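Local atomic coordinates of dihydrodipicolinate reductase N-terminus domain-containing protein (Mycobacterium smegmatis, PDB entry 6IAQ), a protein that binds NADP and acts as an amine dehydrogenase, a catalyst for the asymmetric reductive amination of ketones. Residues Arg9-Gly14 against Ala67-Gln72; Ala78-Asn83 against Glu91-Cys96. One frame throughout, in Å; residues are numbered along the deposited sequence.

Contact 1. Residues Arg9-Gly14 against Ala67-Gln72; sequences RAVVYG and AEVLEQ. With NAP (NADP nicotinamide-adenine-dinucleotide phosphate), chain F.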
loop_
_atom_site.group_PDB
_atom_site.type_symbol
_atom_site.label_atom_id
_atom_site.label_comp_id
_atom_site.label_asym_id
_atom_site.label_seq_id
_atom_site.Cartn_x
_atom_site.Cartn_y
_atom_site.Cartn_z
ATOM N N ARG A 9 -28.101 -2.648 5.796
ATOM C CA ARG A 9 -28.713 -2.739 7.148
ATOM C C ARG A 9 -27.692 -3.448 8.048
ATOM O O ARG A 9 -27.274 -4.587 7.718
ATOM C CB ARG A 9 -30.089 -3.425 7.074
ATOM C CG ARG A 9 -31.120 -2.669 6.236
ATOM C CD ARG A 9 -32.351 -3.501 5.898
ATOM N NE ARG A 9 -33.102 -3.835 7.100
ATOM C CZ ARG A 9 -33.084 -5.002 7.739
ATOM N NH1 ARG A 9 -32.397 -6.040 7.274
ATOM N NH2 ARG A 9 -33.848 -5.154 8.814
ATOM N N ALA A 10 -27.279 -2.792 9.127
ATOM C CA ALA A 10 -26.182 -3.289 10.003
ATOM C C ALA A 10 -26.660 -3.491 11.450
ATOM O O ALA A 10 -27.501 -2.689 11.909
ATOM C CB ALA A 10 -25.034 -2.308 9.951
ATOM N N VAL A 11 -26.118 -4.503 12.118
ATOM C CA VAL A 11 -26.214 -4.694 13.592
ATOM C C VAL A 11 -24.834 -4.394 14.198
ATOM O O VAL A 11 -23.831 -4.964 13.716
ATOM C CB VAL A 11 -26.718 -6.103 13.944
ATOM C CG1 VAL A 11 -26.416 -6.492 15.400
ATOM C CG2 VAL A 11 -28.224 -6.202 13.692
ATOM N N VAL A 12 -24.774 -3.494 15.180
ATOM C CA VAL A 12 -23.487 -3.190 15.877
ATOM C C VAL A 12 -23.410 -4.149 17.071
ATOM O O VAL A 12 -24.289 -4.114 17.966
ATOM C CB VAL A 12 -23.234 -1.692 16.170
ATOM C CG1 VAL A 12 -24.227 -0.755 15.487
ATOM C CG2 VAL A 12 -23.102 -1.353 17.629
ATOM N N TYR A 13 -22.494 -5.104 16.964
ATOM C CA TYR A 13 -22.295 -6.234 17.881
ATOM C C TYR A 13 -21.178 -5.848 18.861
ATOM O O TYR A 13 -19.968 -5.884 18.479
ATOM C CB TYR A 13 -22.007 -7.476 17.044
ATOM C CG TYR A 13 -22.319 -8.805 17.675
ATOM C CD1 TYR A 13 -22.234 -8.999 19.046
ATOM C CD2 TYR A 13 -22.659 -9.886 16.889
ATOM C CE1 TYR A 13 -22.454 -10.241 19.608
ATOM C CE2 TYR A 13 -22.914 -11.128 17.441
ATOM C CZ TYR A 13 -22.828 -11.301 18.810
ATOM O OH TYR A 13 -23.059 -12.523 19.364
ATOM N N GLY A 14 -21.579 -5.501 20.092
ATOM C CA GLY A 14 -20.737 -4.842 21.098
ATOM C C GLY A 14 -20.856 -3.345 20.923
ATOM O O GLY A 14 -20.994 -2.875 19.777
ATOM N N ALA A 67 -28.775 -13.677 19.002
ATOM C CA ALA A 67 -29.592 -14.553 18.113
ATOM C C ALA A 67 -30.964 -13.891 17.900
ATOM O O ALA A 67 -31.425 -13.806 16.751
ATOM C CB ALA A 67 -29.695 -15.931 18.684
ATOM N N GLU A 68 -31.560 -13.346 18.952
ATOM C CA GLU A 68 -32.888 -12.685 18.889
ATOM C C GLU A 68 -32.798 -11.450 17.980
ATOM O O GLU A 68 -33.703 -11.238 17.144
ATOM C CB GLU A 68 -33.384 -12.352 20.294
ATOM C CG GLU A 68 -34.752 -11.704 20.312
ATOM C CD GLU A 68 -35.419 -11.727 21.674
ATOM O OE1 GLU A 68 -35.022 -10.918 22.533
ATOM O OE2 GLU A 68 -36.307 -12.586 21.884
ATOM N N VAL A 69 -31.753 -10.642 18.128
ATOM C CA VAL A 69 -31.584 -9.421 17.287
ATOM C C VAL A 69 -31.462 -9.846 15.813
ATOM O O VAL A 69 -32.095 -9.192 14.964
ATOM C CB VAL A 69 -30.383 -8.585 17.742
ATOM C CG1 VAL A 69 -30.030 -7.493 16.752
ATOM C CG2 VAL A 69 -30.644 -7.989 19.100
ATOM N N LEU A 70 -30.686 -10.890 15.510
ATOM C CA LEU A 70 -30.466 -11.311 14.104
ATOM C C LEU A 70 -31.772 -11.885 13.527
ATOM O O LEU A 70 -32.088 -11.581 12.365
ATOM C CB LEU A 70 -29.321 -12.325 14.050
ATOM C CG LEU A 70 -27.929 -11.787 14.402
ATOM C CD1 LEU A 70 -26.838 -12.739 13.949
ATOM C CD2 LEU A 70 -27.656 -10.406 13.835
ATOM N N GLU A 71 -32.499 -12.693 14.305
ATOM C CA GLU A 71 -33.789 -13.306 13.888
ATOM C C GLU A 71 -34.800 -12.179 13.646
ATOM O O GLU A 71 -35.562 -12.272 12.672
ATOM C CB GLU A 71 -34.236 -14.356 14.907
ATOM C CG GLU A 71 -33.351 -15.605 14.849
ATOM C CD GLU A 71 -33.362 -16.515 16.069
ATOM O OE1 GLU A 71 -34.218 -16.296 16.957
ATOM O OE2 GLU A 71 -32.522 -17.452 16.134
ATOM N N GLN A 72 -34.788 -11.131 14.462
ATOM C CA GLN A 72 -35.761 -10.012 14.367
ATOM C C GLN A 72 -35.415 -9.065 13.191
ATOM O O GLN A 72 -36.366 -8.470 12.639
ATOM C CB GLN A 72 -35.845 -9.269 15.702
ATOM C CG GLN A 72 -36.608 -10.054 16.762
ATOM C CD GLN A 72 -36.667 -9.328 18.088
ATOM O OE1 GLN A 72 -36.179 -8.202 18.245
ATOM N NE2 GLN A 72 -37.167 -10.024 19.094
HETATM P PA NAP F . -14.367 -2.552 25.059
HETATM O O1A NAP F . -14.575 -1.113 25.144
HETATM O O2A NAP F . -14.071 -3.456 26.293
HETATM O O5B NAP F . -15.672 -3.149 24.280
HETATM C C5B NAP F . -15.995 -4.546 24.260
HETATM C C4B NAP F . -17.507 -4.677 24.139
HETATM O O4B NAP F . -17.903 -6.043 24.038
HETATM C C3B NAP F . -18.312 -4.083 25.326
HETATM O O3B NAP F . -19.294 -3.221 24.699
HETATM C C2B NAP F . -19.029 -5.252 25.995
HETATM O O2B NAP F . -20.380 -4.952 26.410
HETATM C C1B NAP F . -19.145 -6.155 24.806
HETATM N N9A NAP F . -19.326 -7.584 25.055
HETATM C C8A NAP F . -18.536 -8.443 25.729
HETATM N N7A NAP F . -19.055 -9.671 25.615
HETATM C C5A NAP F . -20.129 -9.588 24.794
HETATM C C6A NAP F . -21.142 -10.503 24.211
HETATM N N6A NAP F . -21.121 -11.803 24.476
HETATM N N1A NAP F . -22.086 -9.993 23.422
HETATM C C2A NAP F . -22.161 -8.685 23.101
HETATM N N3A NAP F . -21.284 -7.773 23.579
HETATM C C4A NAP F . -20.311 -8.205 24.431
HETATM O O3 NAP F . -13.144 -2.926 24.024
HETATM P PN NAP F . -12.828 -2.149 22.594
HETATM O O1N NAP F . -11.714 -1.154 22.710
HETATM O O2N NAP F . -14.091 -1.695 21.950
HETATM O O5D NAP F . -12.265 -3.492 21.935
HETATM C C5D NAP F . -13.044 -4.635 21.561
HETATM C C4D NAP F . -12.252 -5.739 20.918
HETATM O O4D NAP F . -11.736 -5.232 19.643
HETATM C C3D NAP F . -11.114 -6.185 21.793
HETATM O O3D NAP F . -10.951 -7.592 21.802
HETATM C C2D NAP F . -9.900 -5.513 21.136
HETATM O O2D NAP F . -8.710 -6.247 21.453
HETATM C C1D NAP F . -10.336 -5.499 19.642
HETATM N N1N NAP F . -9.642 -4.447 18.878
HETATM C C2N NAP F . -9.049 -4.798 17.753
HETATM C C3N NAP F . -8.333 -3.849 17.036
HETATM C C7N NAP F . -7.680 -4.194 15.716
HETATM O O7N NAP F . -6.939 -3.333 15.242
HETATM N N7N NAP F . -7.932 -5.355 15.086
HETATM C C4N NAP F . -8.270 -2.541 17.515
HETATM C C5N NAP F . -8.909 -2.194 18.701
HETATM C C6N NAP F . -9.594 -3.189 19.352
HETATM P P2B NAP F . -20.711 -3.856 27.525
HETATM O O1X NAP F . -20.379 -2.501 26.971
HETATM O O2X NAP F . -22.233 -3.882 27.639
HETATM O O3X NAP F . -19.878 -4.426 28.678
#
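Val11 is the point at which strand 9-13 meets Val69 and Leu70 of helix 66-73, yet the strand is tied to this helix from its very start: the guanidinium group of Arg9 hydrogen-bonds to the backbone oxygens of Thr73 and His74, where the helix runs out. Two residues on, Val11 presents its fork to the helix. With CG1 anti to the backbone N (chi1 162°), both methyls face Val69: CG1 of Val69 lies 3.8 Å from Val11 CG2 and 4.0 Å from Val11 CG1. From a neighbouring position on the helix, CD2 of Leu70 comes to Val11 CG2 at 4.2 Å. Further along, Tyr13 sets its ring against helix 86-98 and turns an edge to the cofactor, where Tyr13 CE1 approaches the adenine carbon C2A to 3.8 Å and N1A lies in the plane of the ring. Gly14 leaves the strand with a positive phi, in the turn that carries the chain to the cofactor, and its CA comes within 3.9 Å of adenine N3A. A first strand opening into a glycine-containing turn beside the adenine, with Ala17 N hydrogen-bonded to the cofactor just after, is the classic start of a Rossmann dinucleotide-binding fold.

Contact 2. Residues Ala78-Asn83 against Glu91-Cys96; sequences AVIAVN and EQLRIC. With NAP (NADP nicotinamide-adenine-dinucleotide phosphate), chain F.
Cys96 SG forms the apolar centre together with Ala78 and Ile80: it lies 3.6 Å from Ala78 CB and 4.0 Å from Ile80 CD1, so one sulfur spans two positions of strand 77-80 that point to the helix. The extended side chain of Ile80 ends with CD1 also 3.9 Å from Leu93 CD2, the two chains crossing at a slant. Here helix segment 91-96 runs nearly antiparallel to strand segment 78-80, as befits the crossover of the beta-alpha-beta unit completed by strand 102-105. Towards the cofactor, Val82 lays CG2 against the amide carbon CD of Gln92 at 3.9 Å. Gln92 is bent at chi2 (77°), which turns its amide towards the loop and brings NE2 close to the adenine amino nitrogen N6A, at 3.4 Å. Asn83 approaches from the opposite direction, and its ND2 donates to Gln92 OE1 over 3.0 Å, with an N-H...O angle of 152°. The donor sits above the carbonyl plane, and the two amide planes are 59° apart. A water also donates to both oxygens, lying 2.8 Å from Asn83 OD1 and 2.8 Å from Gln92 OE1. Two donors on OE1 thus satisfy a buried oxygen beside the adenine and should restrain the rotation of its amide.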
loop_
_atom_site.group_PDB
_atom_site.type_symbol
_atom_site.label_atom_id
_atom_site.label_comp_id
_atom_site.label_asym_id
_atom_site.label_seq_id
_atom_site.Cartn_x
_atom_site.Cartn_y
_atom_site.Cartn_z
ATOM N N ALA A 78 -23.138 -7.787 10.384
ATOM C CA ALA A 78 -22.835 -7.616 11.822
ATOM C C ALA A 78 -21.422 -7.036 11.933
ATOM O O ALA A 78 -20.496 -7.591 11.329
ATOM C CB ALA A 78 -22.918 -8.944 12.531
ATOM N N VAL A 79 -21.297 -5.930 12.652
ATOM C CA VAL A 79 -20.037 -5.156 12.832
ATOM C C VAL A 79 -19.569 -5.409 14.276
ATOM O O VAL A 79 -20.223 -4.921 15.182
ATOM C CB VAL A 79 -20.285 -3.678 12.522
ATOM C CG1 VAL A 79 -19.010 -2.883 12.629
ATOM C CG2 VAL A 79 -20.932 -3.502 11.140
ATOM N N ILE A 80 -18.582 -6.279 14.459
ATOM C CA ILE A 80 -18.261 -6.887 15.772
ATOM C C ILE A 80 -17.006 -6.218 16.349
ATOM O O ILE A 80 -15.926 -6.278 15.723
ATOM C CB ILE A 80 -18.072 -8.396 15.657
ATOM C CG1 ILE A 80 -19.268 -9.056 14.946
ATOM C CG2 ILE A 80 -17.843 -8.994 17.043
ATOM C CD1 ILE A 80 -19.080 -10.534 14.714
ATOM N N ALA A 81 -17.147 -5.649 17.541
ATOM C CA ALA A 81 -16.005 -5.171 18.351
ATOM C C ALA A 81 -16.215 -5.670 19.785
ATOM O O ALA A 81 -16.684 -4.841 20.636
ATOM C CB ALA A 81 -15.909 -3.688 18.249
ATOM N N VAL A 82 -15.924 -6.943 20.038
ATOM C CA VAL A 82 -16.163 -7.494 21.410
ATOM C C VAL A 82 -14.899 -8.134 21.972
ATOM O O VAL A 82 -14.568 -7.731 23.080
ATOM C CB VAL A 82 -17.440 -8.360 21.576
ATOM C CG1 VAL A 82 -18.457 -8.173 20.476
ATOM C CG2 VAL A 82 -17.178 -9.812 21.917
ATOM N N ASN A 83 -14.232 -9.056 21.281
ATOM C CA ASN A 83 -13.061 -9.789 21.831
ATOM C C ASN A 83 -12.037 -10.076 20.717
ATOM O O ASN A 83 -12.278 -9.655 19.553
ATOM C CB ASN A 83 -13.502 -11.051 22.568
ATOM C CG ASN A 83 -14.407 -11.918 21.719
ATOM O OD1 ASN A 83 -14.266 -11.929 20.492
ATOM N ND2 ASN A 83 -15.348 -12.610 22.367
ATOM N N GLU A 91 -17.926 -17.858 19.650
ATOM C CA GLU A 91 -19.309 -17.764 20.187
ATOM C C GLU A 91 -20.113 -16.752 19.352
ATOM O O GLU A 91 -21.217 -17.128 18.893
ATOM C CB GLU A 91 -19.278 -17.401 21.675
ATOM C CG GLU A 91 -20.640 -17.482 22.324
ATOM C CD GLU A 91 -20.700 -16.862 23.704
ATOM O OE1 GLU A 91 -19.806 -17.162 24.522
ATOM O OE2 GLU A 91 -21.599 -16.037 23.925
ATOM N N GLN A 92 -19.600 -15.532 19.125
ATOM C CA GLN A 92 -20.327 -14.493 18.354
ATOM C C GLN A 92 -20.336 -14.866 16.866
ATOM O O GLN A 92 -21.380 -14.630 16.207
ATOM C CB GLN A 92 -19.735 -13.102 18.578
ATOM C CG GLN A 92 -19.853 -12.631 20.016
ATOM C CD GLN A 92 -18.867 -13.249 20.962
ATOM O OE1 GLN A 92 -17.696 -13.435 20.634
ATOM N NE2 GLN A 92 -19.325 -13.540 22.176
ATOM N N LEU A 93 -19.233 -15.420 16.350
ATOM C CA LEU A 93 -19.110 -15.704 14.897
ATOM C C LEU A 93 -20.046 -16.880 14.534
ATOM O O LEU A 93 -20.598 -16.846 13.408
ATOM C CB LEU A 93 -17.640 -15.964 14.533
ATOM C CG LEU A 93 -16.710 -14.744 14.645
ATOM C CD1 LEU A 93 -15.243 -15.100 14.511
ATOM C CD2 LEU A 93 -17.059 -13.723 13.596
ATOM N N ARG A 94 -20.239 -17.862 15.434
ATOM C CA ARG A 94 -21.200 -18.984 15.217
ATOM C C ARG A 94 -22.619 -18.417 15.041
ATOM O O ARG A 94 -23.323 -18.815 14.090
ATOM C CB ARG A 94 -21.199 -20.001 16.352
ATOM C CG ARG A 94 -19.856 -20.705 16.525
ATOM C CD ARG A 94 -19.825 -22.192 16.855
ATOM N NE ARG A 94 -19.338 -22.387 18.206
ATOM C CZ ARG A 94 -18.326 -23.176 18.578
ATOM N NH1 ARG A 94 -17.638 -23.888 17.699
ATOM N NH2 ARG A 94 -17.948 -23.186 19.840
ATOM N N ILE A 95 -23.032 -17.520 15.935
ATOM C CA ILE A 95 -24.384 -16.910 15.902
ATOM C C ILE A 95 -24.568 -16.178 14.548
ATOM O O ILE A 95 -25.659 -16.312 13.907
ATOM C CB ILE A 95 -24.585 -16.011 17.141
ATOM C CG1 ILE A 95 -24.685 -16.847 18.423
ATOM C CG2 ILE A 95 -25.774 -15.059 16.973
ATOM C CD1 ILE A 95 -24.530 -16.050 19.699
ATOM N N CYS A 96 -23.560 -15.439 14.072
ATOM C CA CYS A 96 -23.661 -14.685 12.792
ATOM C C CYS A 96 -23.798 -15.668 11.620
ATOM O O CYS A 96 -24.769 -15.539 10.815
ATOM C CB CYS A 96 -22.469 -13.753 12.608
ATOM S SG CYS A 96 -22.560 -12.344 13.733
HETATM P PA NAP F . -14.367 -2.552 25.059
HETATM O O1A NAP F . -14.575 -1.113 25.144
HETATM O O2A NAP F . -14.071 -3.456 26.293
HETATM O O5B NAP F . -15.672 -3.149 24.280
HETATM C C5B NAP F . -15.995 -4.546 24.260
HETATM C C4B NAP F . -17.507 -4.677 24.139
HETATM O O4B NAP F . -17.903 -6.043 24.038
HETATM C C3B NAP F . -18.312 -4.083 25.326
HETATM O O3B NAP F . -19.294 -3.221 24.699
HETATM C C2B NAP F . -19.029 -5.252 25.995
HETATM O O2B NAP F . -20.380 -4.952 26.410
HETATM C C1B NAP F . -19.145 -6.155 24.806
HETATM N N9A NAP F . -19.326 -7.584 25.055
HETATM C C8A NAP F . -18.536 -8.443 25.729
HETATM N N7A NAP F . -19.055 -9.671 25.615
HETATM C C5A NAP F . -20.129 -9.588 24.794
HETATM C C6A NAP F . -21.142 -10.503 24.211
HETATM N N6A NAP F . -21.121 -11.803 24.476
HETATM N N1A NAP F . -22.086 -9.993 23.422
HETATM C C2A NAP F . -22.161 -8.685 23.101
HETATM N N3A NAP F . -21.284 -7.773 23.579
HETATM C C4A NAP F . -20.311 -8.205 24.431
HETATM O O3 NAP F . -13.144 -2.926 24.024
HETATM P PN NAP F . -12.828 -2.149 22.594
HETATM O O1N NAP F . -11.714 -1.154 22.710
HETATM O O2N NAP F . -14.091 -1.695 21.950
HETATM O O5D NAP F . -12.265 -3.492 21.935
HETATM C C5D NAP F . -13.044 -4.635 21.561
HETATM C C4D NAP F . -12.252 -5.739 20.918
HETATM O O4D NAP F . -11.736 -5.232 19.643
HETATM C C3D NAP F . -11.114 -6.185 21.793
HETATM O O3D NAP F . -10.951 -7.592 21.802
HETATM C C2D NAP F . -9.900 -5.513 21.136
HETATM O O2D NAP F . -8.710 -6.247 21.453
HETATM C C1D NAP F . -10.336 -5.499 19.642
HETATM N N1N NAP F . -9.642 -4.447 18.878
HETATM C C2N NAP F . -9.049 -4.798 17.753
HETATM C C3N NAP F . -8.333 -3.849 17.036
HETATM C C7N NAP F . -7.680 -4.194 15.716
HETATM O O7N NAP F . -6.939 -3.333 15.242
HETATM N N7N NAP F . -7.932 -5.355 15.086
HETATM C C4N NAP F . -8.270 -2.541 17.515
HETATM C C5N NAP F . -8.909 -2.194 18.701
HETATM C C6N NAP F . -9.594 -3.189 19.352
HETATM P P2B NAP F . -20.711 -3.856 27.525
HETATM O O1X NAP F . -20.379 -2.501 26.971
HETATM O O2X NAP F . -22.233 -3.882 27.639
HETATM O O3X NAP F . -19.878 -4.426 28.678
HETATM O O HOH W 1 -16.500 -11.563 18.900
#

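Contact 1 and contact 2 are both buried and serve one parallel sheet, in which strands 9-13 and 77-80 are neighbours joined by backbone hydrogen bonds such as Tyr13 N to Val79 O. Their centres are about 10 Å apart, and in the chain helix 66-73 is followed, after a short loop, by strand 77-80. Their chemistry differs: between its segments contact 1 is purely aliphatic and small, whereas contact 2 passes from an apolar core to a hydrated amide pair beside the cofactor. Tyr13 connects them, its OH packing 3.3 Å from Gln92 CG. Together they illustrate how a Rossmann domain joins strands to helices through apolar side chains and reserves the C-terminal strand ends for the nucleotide.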